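Local coordinates for amino acid ABC transporter, periplasmic amino acid-binding protein (Brucella ovis, PDB 4Z9N) that binds glutathione, as a periplasmic solute-binding protein, and probably delivers it or related amino acid ligands to a membrane ABC transporter, at residues D102-N107 / D226-T231. Numbering follows the deposited sequence.
Sequences DFAGIN and DVVRWT. With NA (sodium ion), chain K; NA (sodium ion), chain H.
The guanidinium of R229 meets its polar partners at its edge, in its own plane: D226 OD1 and two waters, while A104 O approaches obliquely and packs on the aliphatic stem, 3.3 Å from R229 CG. One face of the W230 ring carries that same CG toward its rim. With CG anti to the backbone N (chi1 176°) and a bend at chi3 (-41°), the arginine chain passes A104 and turns its head toward both F103 O and D226. No direct hydrogen bond joins strand and helix; instead one water donates a hydrogen bond to F103 O and accepts one from R229 NE at 3.1 Å, and a second water also donates to F103 O and accepts a weak bond from R229 NH2. Beside these bridges, A104 CB points at the helix and packs 3.7 Å from V228 CG1, and the V228 side chain also touches L215 of strand 211-218. R229 NH1 reaches D226 OD1 at 2.7 Å, from the anti side of the carboxylate but 27° out of its plane. That oxygen also binds a sodium ion (2.9 Å) shared with the second subunit, whereas D102 OD1 binds the other sodium. The contact thus lays helix 222-240 on the sheet beside the dimer interface, where arginine and sodium probably share the negative charge of D226.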
# COMPACT_ATOMS: atom_id res chain seq x y z
N ASP D 102 12.94 -4.57 -3.80
CA ASP D 102 11.77 -4.22 -3.00
C ASP D 102 11.03 -3.06 -3.67
O ASP D 102 11.55 -2.41 -4.59
CB ASP D 102 12.16 -3.80 -1.57
CG ASP D 102 12.36 -4.98 -0.63
OD1 ASP D 102 11.73 -6.04 -0.80
OD2 ASP D 102 13.16 -4.83 0.31
N PHE D 103 9.84 -2.76 -3.18
CA PHE D 103 9.03 -1.68 -3.73
C PHE D 103 8.66 -0.75 -2.60
O PHE D 103 8.18 -1.20 -1.55
CB PHE D 103 7.80 -2.24 -4.43
CG PHE D 103 8.13 -3.08 -5.63
CD1 PHE D 103 8.43 -4.44 -5.48
CD2 PHE D 103 8.16 -2.52 -6.89
CE1 PHE D 103 8.76 -5.21 -6.60
CE2 PHE D 103 8.49 -3.29 -8.00
CZ PHE D 103 8.79 -4.61 -7.85
N ALA D 104 8.87 0.54 -2.80
CA ALA D 104 8.71 1.51 -1.72
C ALA D 104 7.31 2.12 -1.72
O ALA D 104 6.94 2.84 -0.79
CB ALA D 104 9.76 2.59 -1.84
N GLY D 105 6.51 1.81 -2.73
CA GLY D 105 5.21 2.45 -2.86
C GLY D 105 4.68 2.27 -4.28
O GLY D 105 5.41 1.81 -5.15
N ILE D 106 3.42 2.63 -4.48
CA ILE D 106 2.75 2.51 -5.76
C ILE D 106 2.35 3.92 -6.18
O ILE D 106 1.48 4.52 -5.56
CB ILE D 106 1.52 1.58 -5.68
CG1 ILE D 106 1.95 0.12 -5.45
CG2 ILE D 106 0.66 1.70 -6.94
CD1 ILE D 106 0.83 -0.73 -4.85
N ASN D 107 3.00 4.47 -7.20
CA ASN D 107 2.69 5.85 -7.54
C ASN D 107 1.59 5.94 -8.60
O ASN D 107 1.08 7.02 -8.87
CB ASN D 107 3.96 6.62 -7.96
CG ASN D 107 4.58 6.14 -9.27
OD1 ASN D 107 4.39 5.01 -9.73
ND2 ASN D 107 5.38 7.02 -9.86
N ASP D 226 13.20 3.71 2.85
CA ASP D 226 12.43 4.69 3.64
C ASP D 226 12.39 6.06 2.96
O ASP D 226 11.35 6.72 2.94
CB ASP D 226 13.00 4.82 5.06
CG ASP D 226 12.73 3.59 5.94
OD1 ASP D 226 12.04 2.66 5.50
OD2 ASP D 226 13.25 3.55 7.07
N VAL D 227 13.52 6.49 2.40
CA VAL D 227 13.59 7.81 1.74
C VAL D 227 12.65 7.85 0.53
O VAL D 227 11.92 8.82 0.31
CB VAL D 227 15.04 8.16 1.29
CG1 VAL D 227 15.04 9.37 0.37
CG2 VAL D 227 15.94 8.39 2.50
N VAL D 228 12.65 6.77 -0.24
CA VAL D 228 11.83 6.74 -1.45
C VAL D 228 10.37 6.62 -1.06
O VAL D 228 9.52 7.34 -1.58
CB VAL D 228 12.24 5.59 -2.38
CG1 VAL D 228 11.27 5.48 -3.57
CG2 VAL D 228 13.70 5.80 -2.87
N ARG D 229 10.09 5.73 -0.11
CA ARG D 229 8.73 5.54 0.39
C ARG D 229 8.12 6.82 0.94
O ARG D 229 6.95 7.16 0.70
CB ARG D 229 8.71 4.48 1.50
CG ARG D 229 7.33 4.32 2.13
CD ARG D 229 7.29 3.18 3.16
NE ARG D 229 8.04 2.02 2.69
CZ ARG D 229 9.21 1.62 3.18
NH1 ARG D 229 9.76 2.25 4.21
NH2 ARG D 229 9.81 0.58 2.65
N TRP D 230 8.91 7.54 1.72
CA TRP D 230 8.35 8.66 2.41
C TRP D 230 8.35 9.93 1.56
O TRP D 230 7.56 10.82 1.83
CB TRP D 230 9.05 8.82 3.76
CG TRP D 230 8.44 7.82 4.66
CD1 TRP D 230 8.97 6.61 5.03
CD2 TRP D 230 7.12 7.87 5.21
NE1 TRP D 230 8.07 5.93 5.81
CE2 TRP D 230 6.93 6.68 5.94
CE3 TRP D 230 6.09 8.82 5.18
CZ2 TRP D 230 5.74 6.41 6.63
CZ3 TRP D 230 4.92 8.56 5.87
CH2 TRP D 230 4.75 7.36 6.59
N THR D 231 9.15 9.96 0.50
CA THR D 231 8.95 10.97 -0.54
C THR D 231 7.54 10.81 -1.14
O THR D 231 6.78 11.78 -1.22
CB THR D 231 10.01 10.87 -1.66
OG1 THR D 231 11.29 11.19 -1.11
CG2 THR D 231 9.70 11.84 -2.80
NA NA K . 11.29 -8.04 -1.95
NA NA H . 11.62 0.96 7.84
O HOH W 1 10.47 -0.97 0.62
O HOH W 2 6.80 -0.09 0.81